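Local coordinates for protein hydrogen peroxide-inducible genes activator (Corynebacterium glutamicum, PDB 6G1D) that senses hydrogen peroxide and, as a LysR-type transcription factor, probably controls genes of the peroxide response, at residues V134-Q137 and T138-L142; L201-D204 and D205-L209; Q212-D215 and L216-G220; F299-I302 and L303-A306. The protein carries 1 engineered substitution. One frame throughout, in Å; residues are numbered along the deposited sequence.

Interaction 1: residues V134-Q137 and T138-L142; sequences VEDQ and TKHLL
The carboxylate of Asp136 crosses the imidazole of His140 at a slant. The two planes are 17° apart, but OD1 stands oblique to the ring. OD1 of Asp136 comes 3.5 Å from CD2 of His140, and OD2 of Asp136 lies 3.7 Å from CB of His140. OD1 of Asp136 stays 4.3 Å from NE2 of His140, so the polar ends do not meet. OD1 of Asp136 instead takes the backbone N of Gln137 at 2.9 Å, on its anti side, and this bond steadies the carboxylate before the helix starts. The ring of His140 is brought round by a CG anti to its carbonyl carbon (chi1 -60°). Its CB lies against Gln137 O, which sits at the edge of the ring.

Leu141 packs back over the residues before the helix. Its CD1 rests on Asp136 O at 3.3 Å. Its CD2 lies equally close, 3.8 Å, to CB of Asp136 and O of Val134; CG1 of Val134 is farther off. Gln137 is the N-cap residue. Its O receives Leu141 N at 2.9 Å. Ile107 packs on Leu141 from the same chain, while Arg233 of the second subunit packs on Val134. This is a strand-to-helix junction, where strand 129-135 passes into helix 138-147 in the mixed alpha/beta regulatory domain of LysR-type proteins.

Interaction 2: residues L201-D204 and D205-L209; sequences LLLD and DGHSL. Engineered in segment 205-209: Ser208 (natural residue Cys). With SO4 (sulfate ion), chain M.
This is a tight local turn leading into the N-terminus of helix 208-219, with a sulfate bound at the helix start. Asp204 to His207 form a type I beta turn, closed by His207 N to Asp204 O at 3.2 Å. The side chain of Asp204 adds an Asx turn: OD2 accepts Gly206 N at 3.1 Å, on the anti side and 31° out of the carboxylate plane. Asp204 CG stands between its own N and carbonyl carbon (chi1 64°), which folds the carboxylate back over the turn. Its other oxygen, OD1, forms a salt bridge to Arg233.

Leu203 crosses His207 at about a right angle. Its CD1 lies 3.6 Å above the ring plane, displaced toward the rim, in a CH-pi contact. Asp204 O meets the same ring at its edge. Leu203 CD1 also packs 4.3 Å from Leu209 CD2.

The N-cap His207 turns ND1 to sulfate O4, in a bond modelled doubtfully short. Sulfate O2 takes Ser208 N at 3.0 Å, and O3 takes Leu209 N at 2.7 Å. Thr109 also binds the ion, which probably comes from the crystallisation liquor but may mark a pocket. Ser208 is engineered in place of cysteine, and its OG approaches the sulfate only weakly. Backbone N-H groups holding an anion at a helix N-terminus form an anion-binding site. The site includes Ser208, at what is probably the peroxidatic cysteine position.

Interaction 3: residues Q212-D215 and L216-G220; sequences QIVD and LCRRG
Arg219 crosses Asp215 obliquely, one turn further on in helix 208-219, an i to i+4 pair in the last turn of an alpha-helix. The helix belongs to the LysR-type regulatory domain. From the Arg219 backbone, N bonds to Asp215 O at 3.2 Å. CB of Arg219 then passes 3.8 Å from that same oxygen, and CG comes slightly nearer. CD of Arg219 stays beside it and lies 4.2 Å from OD1 of Asp215. There the chain bends at chi3 (57°), and the guanidinium swings clear of the carboxylate: OD1 of Asp215 and NH1 of Arg219 are 5.4 Å apart. The two planar groups are turned 46° against each other. NH1 of Arg219 finds a backbone partner instead in Thr277 O, on strand 267-287, so the end of the helix is tied to the sheet.

Another flank packs on the fold: Leu216 on Phe174, Leu252 and Ala278, Cys217 on Leu200 and Pro224. Cys217 N bonds to Ile213 O at 2.9 Å, nearly straight. On the exposed flank a water bridges the charged pair. It donates to Asp215 OD1 over a doubtfully short 2.5 Å, and it lies in the plane of the Arg219 guanidinium, 3.1 Å from NH1.

Interaction 4: residues F299-I302 and L303-A306; sequences FALI and LQRA
Phe299 and Leu303 make the main apolar contact here. CD1 of Leu303 approaches the phenyl ring obliquely, 3.7 Å from CE1 and almost as close to CD1 of Phe299. Leu303 CG also lies near CE1. The ring gets there because Phe299 CG is anti to its backbone N (chi1 -165°), which tips it along the helix toward the next turn.

A second contact lies on the outer side. CD2 of Leu301 meets OE1 of Gln304 at 3.5 Å, the two side chains running at an angle to each other. Water 2 sits by this pair. It donates to Leu301 O at 2.9 Å and only weakly to Gln304 OE1. Arg305 lays CG against Leu301 O at 3.4 Å before its chain bends at chi3.

Beneath these side chains, regular i to i+4 bonds fix the backbone. Leu303 N reaches Phe299 O at 3.1 Å, and Ala306 N reaches Ile302 O at 2.8 Å.

Farther out, the rest of the domain holds the helix. Phe299 packs on Leu102 and Val104 of strand 100-106. Leu303 touches Met118 of helix 111-125 and Leu169 of strand 164-179, while Ala306 rests on Ile114 and Ser117. The polar ends are taken up as well. Gln304 NE2 bonds to Leu169 O, and Arg305 NH1 forms a salt bridge to Glu125.

The chemistry is that of an amphipathic helix. Its apolar flank docks on the sheet and on helix 111-125. Its outer flank, which also carries Leu301, adds Gln304 and Arg305 as polar ties to the sheet and to helix 111-125.

All four contacts are local ones in the regulatory domain. Interaction 4 is the most buried and is mainly apolar, while interactions 1, 2 and 3 mix buried leucines with exposed polar groups. Interactions 2 and 3 share helix 208-219, one at its start and one at its end, and Leu202 packs on Ile213 and Val214 between them. Interactions 1 and 2 are helix starts that touch, with Gln137 OE1 close to His207 NE2. Each has a residue at an N-cap position, but only interaction 2 binds the sulfate directly. Interaction 4 lies within a helix and interaction 3 in the last turns of one; in both, repeating backbone bonds dominate. Interaction 4 stands apart, its nearest atoms about 10 Å from interaction 1.

Interaction 1: residues V134-Q137 and T138-L142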
loop_
_atom_site.group_PDB
_atom_site.type_symbol
_atom_site.label_atom_id
_atom_site.label_comp_id
_atom_site.label_asym_id
_atom_site.label_seq_id
_atom_site.Cartn_x
_atom_site.Cartn_y
_atom_site.Cartn_z
ATOM N N VAL B 134 -18.389 -8.370 -1.294
ATOM C CA VAL B 134 -17.010 -7.999 -1.115
ATOM C C VAL B 134 -16.130 -9.095 -1.707
ATOM O O VAL B 134 -16.119 -10.213 -1.226
ATOM C CB VAL B 134 -16.683 -7.805 0.383
ATOM C CG1 VAL B 134 -15.208 -7.487 0.575
ATOM C CG2 VAL B 134 -17.522 -6.663 0.936
ATOM N N GLU B 135 -15.436 -8.758 -2.779
ATOM C CA GLU B 135 -14.603 -9.717 -3.483
ATOM C C GLU B 135 -13.189 -9.453 -2.977
ATOM O O GLU B 135 -12.664 -8.364 -3.169
ATOM C CB GLU B 135 -14.665 -9.476 -4.984
ATOM C CG GLU B 135 -13.792 -10.422 -5.778
ATOM C CD GLU B 135 -13.780 -10.130 -7.269
ATOM O OE1 GLU B 135 -13.750 -8.925 -7.644
ATOM O OE2 GLU B 135 -13.748 -11.096 -8.055
ATOM N N ASP B 136 -12.585 -10.423 -2.310
ATOM C CA ASP B 136 -11.225 -10.242 -1.777
ATOM C C ASP B 136 -10.640 -11.607 -1.489
ATOM O O ASP B 136 -11.337 -12.602 -1.454
ATOM C CB ASP B 136 -11.231 -9.360 -0.504
ATOM C CG ASP B 136 -9.935 -8.495 -0.346
ATOM O OD1 ASP B 136 -8.839 -8.870 -0.828
ATOM O OD2 ASP B 136 -10.005 -7.420 0.286
ATOM N N GLN B 137 -9.328 -11.646 -1.313
ATOM C CA GLN B 137 -8.610 -12.889 -1.040
ATOM C C GLN B 137 -8.931 -13.391 0.366
ATOM O O GLN B 137 -9.369 -12.633 1.253
ATOM C CB GLN B 137 -7.108 -12.659 -1.218
ATOM C CG GLN B 137 -6.747 -12.391 -2.682
ATOM C CD GLN B 137 -5.301 -11.916 -2.901
ATOM O OE1 GLN B 137 -4.838 -11.887 -4.032
ATOM N NE2 GLN B 137 -4.592 -11.543 -1.836
ATOM N N THR B 138 -8.667 -14.678 0.541
ATOM C CA THR B 138 -9.098 -15.453 1.691
ATOM C C THR B 138 -8.715 -14.838 3.044
ATOM O O THR B 138 -9.556 -14.694 3.929
ATOM C CB THR B 138 -8.551 -16.891 1.551
ATOM O OG1 THR B 138 -9.039 -17.499 0.302
ATOM C CG2 THR B 138 -8.970 -17.736 2.726
ATOM N N LYS B 139 -7.441 -14.483 3.197
ATOM C CA LYS B 139 -6.913 -13.930 4.452
ATOM C C LYS B 139 -7.662 -12.645 4.810
ATOM O O LYS B 139 -8.025 -12.452 5.974
ATOM C CB LYS B 139 -5.401 -13.687 4.321
ATOM C CG LYS B 139 -4.736 -13.106 5.571
ATOM C CD LYS B 139 -3.297 -12.647 5.335
ATOM C CE LYS B 139 -2.732 -12.060 6.627
ATOM N NZ LYS B 139 -1.368 -11.514 6.436
ATOM N N HIS B 140 -7.939 -11.801 3.816
ATOM C CA HIS B 140 -8.722 -10.574 4.077
ATOM C C HIS B 140 -10.169 -10.891 4.423
ATOM O O HIS B 140 -10.714 -10.278 5.337
ATOM C CB HIS B 140 -8.689 -9.600 2.909
ATOM C CG HIS B 140 -7.314 -9.146 2.558
ATOM N ND1 HIS B 140 -6.675 -8.084 3.177
ATOM C CD2 HIS B 140 -6.460 -9.612 1.620
ATOM C CE1 HIS B 140 -5.477 -7.937 2.646
ATOM N NE2 HIS B 140 -5.326 -8.843 1.692
ATOM N N LEU B 141 -10.785 -11.849 3.715
ATOM C CA LEU B 141 -12.157 -12.234 4.035
ATOM C C LEU B 141 -12.255 -12.774 5.459
ATOM O O LEU B 141 -13.182 -12.427 6.158
ATOM C CB LEU B 141 -12.734 -13.264 3.046
ATOM C CG LEU B 141 -12.844 -12.810 1.599
ATOM C CD1 LEU B 141 -13.388 -13.987 0.783
ATOM C CD2 LEU B 141 -13.687 -11.568 1.428
ATOM N N LEU B 142 -11.301 -13.586 5.905
ATOM C CA LEU B 142 -11.351 -14.094 7.285
ATOM C C LEU B 142 -11.209 -12.980 8.312
ATOM O O LEU B 142 -11.890 -13.018 9.333
ATOM C CB LEU B 142 -10.301 -15.184 7.523
ATOM C CG LEU B 142 -10.631 -16.507 6.799
ATOM C CD1 LEU B 142 -9.387 -17.389 6.806
ATOM C CD2 LEU B 142 -11.870 -17.213 7.414
#

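Interaction 2: residues L201-D204 and D205-L209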
loop_
_atom_site.group_PDB
_atom_site.type_symbol
_atom_site.label_atom_id
_atom_site.label_comp_id
_atom_site.label_asym_id
_atom_site.label_seq_id
_atom_site.Cartn_x
_atom_site.Cartn_y
_atom_site.Cartn_z
ATOM N N LEU B 201 1.476 -21.051 -15.522
ATOM C CA LEU B 201 1.327 -19.638 -15.147
ATOM C C LEU B 201 0.261 -19.616 -14.095
ATOM O O LEU B 201 -0.880 -20.019 -14.343
ATOM C CB LEU B 201 0.897 -18.783 -16.333
ATOM C CG LEU B 201 1.811 -18.853 -17.532
ATOM C CD1 LEU B 201 1.170 -18.319 -18.797
ATOM C CD2 LEU B 201 3.065 -18.065 -17.258
ATOM N N LEU B 202 0.617 -19.130 -12.924
ATOM C CA LEU B 202 -0.255 -19.133 -11.751
ATOM C C LEU B 202 -0.490 -17.701 -11.298
ATOM O O LEU B 202 0.307 -16.778 -11.554
ATOM C CB LEU B 202 0.373 -19.933 -10.610
ATOM C CG LEU B 202 0.747 -21.400 -10.943
ATOM C CD1 LEU B 202 1.428 -22.097 -9.783
ATOM C CD2 LEU B 202 -0.496 -22.182 -11.338
ATOM N N LEU B 203 -1.615 -17.520 -10.613
ATOM C CA LEU B 203 -1.859 -16.304 -9.887
ATOM C C LEU B 203 -0.796 -16.252 -8.758
ATOM O O LEU B 203 -0.210 -17.296 -8.410
ATOM C CB LEU B 203 -3.256 -16.351 -9.314
ATOM C CG LEU B 203 -4.417 -16.371 -10.301
ATOM C CD1 LEU B 203 -5.735 -16.536 -9.538
ATOM C CD2 LEU B 203 -4.372 -15.141 -11.211
ATOM N N ASP B 204 -0.537 -15.077 -8.204
ATOM C CA ASP B 204 0.460 -14.953 -7.114
ATOM C C ASP B 204 -0.003 -15.697 -5.847
ATOM O O ASP B 204 -1.138 -16.183 -5.778
ATOM C CB ASP B 204 0.794 -13.488 -6.804
ATOM C CG ASP B 204 -0.392 -12.729 -6.289
ATOM O OD1 ASP B 204 -1.069 -12.141 -7.150
ATOM O OD2 ASP B 204 -0.714 -12.798 -5.076
ATOM N N ASP B 205 0.892 -15.777 -4.861
ATOM C CA ASP B 205 0.713 -16.545 -3.614
ATOM C C ASP B 205 -0.494 -16.155 -2.738
ATOM O O ASP B 205 -0.884 -16.926 -1.873
ATOM C CB ASP B 205 1.978 -16.351 -2.703
ATOM C CG ASP B 205 3.228 -16.924 -3.285
ATOM O OD1 ASP B 205 3.293 -17.217 -4.488
ATOM O OD2 ASP B 205 4.188 -17.122 -2.503
ATOM N N GLY B 206 -1.047 -14.958 -2.921
ATOM C CA GLY B 206 -2.235 -14.543 -2.187
ATOM C C GLY B 206 -3.544 -15.251 -2.573
ATOM O O GLY B 206 -4.539 -15.142 -1.852
ATOM N N HIS B 207 -3.551 -15.981 -3.690
ATOM C CA HIS B 207 -4.760 -16.633 -4.198
ATOM C C HIS B 207 -4.746 -18.097 -3.811
ATOM O O HIS B 207 -3.744 -18.791 -4.013
ATOM C CB HIS B 207 -4.812 -16.473 -5.719
ATOM C CG HIS B 207 -4.939 -15.051 -6.160
ATOM N ND1 HIS B 207 -6.158 -14.433 -6.401
ATOM C CD2 HIS B 207 -3.993 -14.105 -6.367
ATOM C CE1 HIS B 207 -5.945 -13.185 -6.793
ATOM N NE2 HIS B 207 -4.645 -12.956 -6.768
ATOM N N SER B 208 -5.842 -18.590 -3.255
ATOM C CA SER B 208 -5.943 -20.027 -2.903
ATOM C C SER B 208 -5.793 -20.976 -4.130
ATOM O O SER B 208 -5.331 -22.114 -3.992
ATOM C CB SER B 208 -7.270 -20.328 -2.176
ATOM O OG SER B 208 -8.393 -20.058 -3.017
ATOM N N LEU B 209 -6.164 -20.502 -5.313
ATOM C CA LEU B 209 -5.981 -21.293 -6.528
ATOM C C LEU B 209 -4.488 -21.587 -6.804
ATOM O O LEU B 209 -4.147 -22.687 -7.254
ATOM C CB LEU B 209 -6.611 -20.603 -7.750
ATOM C CG LEU B 209 -6.603 -21.407 -9.047
ATOM C CD1 LEU B 209 -7.347 -22.716 -8.871
ATOM C CD2 LEU B 209 -7.198 -20.569 -10.189
HETATM S S SO4 M . -8.576 -17.076 -4.879
HETATM O O1 SO4 M . -10.118 -17.293 -5.465
HETATM O O2 SO4 M . -8.345 -17.012 -3.188
HETATM O O3 SO4 M . -7.766 -18.348 -5.588
HETATM O O4 SO4 M . -8.142 -15.642 -5.486
#

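Interaction 3: residues Q212-D215 and L216-G220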
loop_
_atom_site.group_PDB
_atom_site.type_symbol
_atom_site.label_atom_id
_atom_site.label_comp_id
_atom_site.label_asym_id
_atom_site.label_seq_id
_atom_site.Cartn_x
_atom_site.Cartn_y
_atom_site.Cartn_z
ATOM N N GLN B 212 -3.571 -24.428 -4.460
ATOM C CA GLN B 212 -4.208 -25.675 -4.854
ATOM C C GLN B 212 -3.528 -26.349 -6.043
ATOM O O GLN B 212 -3.417 -27.586 -6.066
ATOM C CB GLN B 212 -5.690 -25.447 -5.129
ATOM C CG GLN B 212 -6.472 -25.137 -3.858
ATOM C CD GLN B 212 -7.744 -24.356 -4.105
ATOM O OE1 GLN B 212 -8.073 -24.028 -5.250
ATOM N NE2 GLN B 212 -8.463 -24.042 -3.035
ATOM N N ILE B 213 -3.162 -25.525 -7.007
ATOM C CA ILE B 213 -2.356 -26.037 -8.146
ATOM C C ILE B 213 -0.880 -26.621 -7.776
ATOM O O ILE B 213 -0.342 -27.741 -8.074
ATOM C CB ILE B 213 -2.267 -25.029 -9.293
ATOM C CG1 ILE B 213 -3.666 -24.657 -9.759
ATOM C CG2 ILE B 213 -1.468 -25.598 -10.445
ATOM C CD1 ILE B 213 -3.691 -23.508 -10.729
ATOM N N VAL B 214 -0.314 -25.836 -6.850
ATOM C CA VAL B 214 0.953 -26.301 -6.285
ATOM C C VAL B 214 0.777 -27.634 -5.574
ATOM O O VAL B 214 1.592 -28.515 -5.768
ATOM C CB VAL B 214 1.582 -25.243 -5.348
ATOM C CG1 VAL B 214 2.709 -25.827 -4.472
ATOM C CG2 VAL B 214 2.071 -24.047 -6.185
ATOM N N ASP B 215 -0.288 -27.817 -4.793
ATOM C CA ASP B 215 -0.523 -29.100 -4.097
ATOM C C ASP B 215 -0.770 -30.255 -5.060
ATOM O O ASP B 215 -0.397 -31.410 -4.775
ATOM C CB ASP B 215 -1.703 -29.017 -3.119
ATOM C CG ASP B 215 -1.848 -30.287 -2.274
ATOM O OD1 ASP B 215 -2.922 -30.964 -2.285
ATOM O OD2 ASP B 215 -0.835 -30.627 -1.628
ATOM N N LEU B 216 -1.417 -29.955 -6.189
ATOM C CA LEU B 216 -1.653 -30.953 -7.207
ATOM C C LEU B 216 -0.320 -31.458 -7.775
ATOM O O LEU B 216 -0.137 -32.667 -7.981
ATOM C CB LEU B 216 -2.503 -30.353 -8.319
ATOM C CG LEU B 216 -3.471 -31.124 -9.159
ATOM C CD1 LEU B 216 -4.270 -32.077 -8.287
ATOM C CD2 LEU B 216 -4.393 -30.095 -9.815
ATOM N N CYS B 217 0.585 -30.513 -8.053
ATOM C CA CYS B 217 1.922 -30.838 -8.518
ATOM C C CYS B 217 2.692 -31.705 -7.516
ATOM O O CYS B 217 3.361 -32.646 -7.930
ATOM C CB CYS B 217 2.693 -29.574 -8.854
ATOM S SG CYS B 217 2.055 -28.697 -10.292
ATOM N N ARG B 218 2.541 -31.398 -6.246
ATOM C CA ARG B 218 3.166 -32.229 -5.201
ATOM C C ARG B 218 2.751 -33.801 -5.106
ATOM O O ARG B 218 3.437 -34.861 -4.984
ATOM C CB ARG B 218 2.996 -31.579 -3.832
ATOM C CG ARG B 218 3.895 -30.384 -3.576
ATOM C CD ARG B 218 4.422 -29.774 -4.866
ATOM N NE ARG B 218 4.892 -28.403 -4.693
ATOM C CZ ARG B 218 6.165 -28.041 -4.592
ATOM N NH1 ARG B 218 7.126 -28.949 -4.640
ATOM N NH2 ARG B 218 6.478 -26.763 -4.443
ATOM N N ARG B 219 1.454 -33.908 -5.354
ATOM C CA ARG B 219 0.865 -35.229 -5.339
ATOM C C ARG B 219 1.581 -36.032 -6.424
ATOM O O ARG B 219 1.830 -37.225 -6.276
ATOM C CB ARG B 219 -0.635 -35.163 -5.565
ATOM C CG ARG B 219 -1.390 -34.860 -4.289
ATOM C CD ARG B 219 -2.815 -34.454 -4.576
ATOM N NE ARG B 219 -3.517 -35.479 -5.325
ATOM C CZ ARG B 219 -4.619 -35.257 -6.022
ATOM N NH1 ARG B 219 -5.135 -34.044 -6.061
ATOM N NH2 ARG B 219 -5.198 -36.246 -6.680
ATOM N N GLY B 220 1.905 -35.348 -7.514
ATOM C CA GLY B 220 2.594 -35.930 -8.648
ATOM C C GLY B 220 4.110 -35.853 -8.551
ATOM O O GLY B 220 4.796 -36.203 -9.509
HETATM O O HOH W 1 -4.463 -31.687 -4.180
#

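Interaction 4: residues F299-I302 and L303-A306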
loop_
_atom_site.group_PDB
_atom_site.type_symbol
_atom_site.label_atom_id
_atom_site.label_comp_id
_atom_site.label_asym_id
_atom_site.label_seq_id
_atom_site.Cartn_x
_atom_site.Cartn_y
_atom_site.Cartn_z
ATOM N N PHE B 299 -28.963 -19.670 2.528
ATOM C CA PHE B 299 -28.115 -19.043 1.541
ATOM C C PHE B 299 -27.244 -20.070 0.868
ATOM O O PHE B 299 -27.008 -19.981 -0.328
ATOM C CB PHE B 299 -27.236 -17.927 2.136
ATOM C CG PHE B 299 -26.626 -17.049 1.100
ATOM C CD1 PHE B 299 -25.248 -16.917 0.959
ATOM C CD2 PHE B 299 -27.448 -16.398 0.211
ATOM C CE1 PHE B 299 -24.718 -16.154 -0.052
ATOM C CE2 PHE B 299 -26.912 -15.595 -0.800
ATOM C CZ PHE B 299 -25.538 -15.448 -0.906
ATOM N N ALA B 300 -26.746 -21.039 1.645
ATOM C CA ALA B 300 -25.935 -22.125 1.084
ATOM C C ALA B 300 -26.668 -22.867 -0.027
ATOM O O ALA B 300 -26.051 -23.219 -1.058
ATOM C CB ALA B 300 -25.525 -23.113 2.157
ATOM N N LEU B 301 -27.961 -23.147 0.175
ATOM C CA LEU B 301 -28.740 -23.826 -0.855
ATOM C C LEU B 301 -28.777 -23.017 -2.164
ATOM O O LEU B 301 -28.717 -23.598 -3.262
ATOM C CB LEU B 301 -30.169 -24.129 -0.366
ATOM C CG LEU B 301 -30.372 -25.124 0.781
ATOM C CD1 LEU B 301 -31.882 -25.165 1.089
ATOM C CD2 LEU B 301 -29.820 -26.520 0.427
ATOM N N ILE B 302 -28.875 -21.695 -2.056
ATOM C CA ILE B 302 -28.835 -20.800 -3.200
ATOM C C ILE B 302 -27.519 -20.916 -3.940
ATOM O O ILE B 302 -27.492 -21.012 -5.167
ATOM C CB ILE B 302 -29.078 -19.321 -2.798
ATOM C CG1 ILE B 302 -30.488 -19.149 -2.241
ATOM C CG2 ILE B 302 -28.882 -18.382 -3.987
ATOM C CD1 ILE B 302 -30.781 -17.778 -1.681
ATOM N N LEU B 303 -26.428 -20.902 -3.194
ATOM C CA LEU B 303 -25.108 -21.044 -3.784
ATOM C C LEU B 303 -24.918 -22.416 -4.456
ATOM O O LEU B 303 -24.280 -22.475 -5.493
ATOM C CB LEU B 303 -24.012 -20.777 -2.752
ATOM C CG LEU B 303 -23.968 -19.340 -2.238
ATOM C CD1 LEU B 303 -22.969 -19.225 -1.076
ATOM C CD2 LEU B 303 -23.608 -18.380 -3.362
ATOM N N GLN B 304 -25.438 -23.493 -3.870
ATOM C CA GLN B 304 -25.354 -24.798 -4.511
ATOM C C GLN B 304 -26.131 -24.838 -5.824
ATOM O O GLN B 304 -25.660 -25.445 -6.828
ATOM C CB GLN B 304 -25.835 -25.895 -3.587
ATOM C CG GLN B 304 -24.902 -26.100 -2.373
ATOM C CD GLN B 304 -25.506 -27.075 -1.387
ATOM O OE1 GLN B 304 -26.707 -26.985 -1.053
ATOM N NE2 GLN B 304 -24.703 -28.026 -0.946
ATOM N N ARG B 305 -27.296 -24.172 -5.845
ATOM C CA ARG B 305 -28.070 -24.073 -7.075
ATOM C C ARG B 305 -27.359 -23.197 -8.106
ATOM O O ARG B 305 -27.298 -23.548 -9.283
ATOM C CB ARG B 305 -29.505 -23.566 -6.800
ATOM C CG ARG B 305 -30.378 -24.529 -6.023
ATOM C CD ARG B 305 -31.650 -23.859 -5.511
ATOM N NE ARG B 305 -32.362 -23.166 -6.592
ATOM C CZ ARG B 305 -33.219 -22.155 -6.427
ATOM N NH1 ARG B 305 -33.521 -21.671 -5.215
ATOM N NH2 ARG B 305 -33.790 -21.595 -7.490
ATOM N N ALA B 306 -26.826 -22.072 -7.667
ATOM C CA ALA B 306 -26.060 -21.188 -8.549
ATOM C C ALA B 306 -24.883 -21.874 -9.207
ATOM O O ALA B 306 -24.626 -21.671 -10.388
ATOM C CB ALA B 306 -25.574 -19.939 -7.778
HETATM O O HOH W 2 -29.448 -26.390 -3.127
#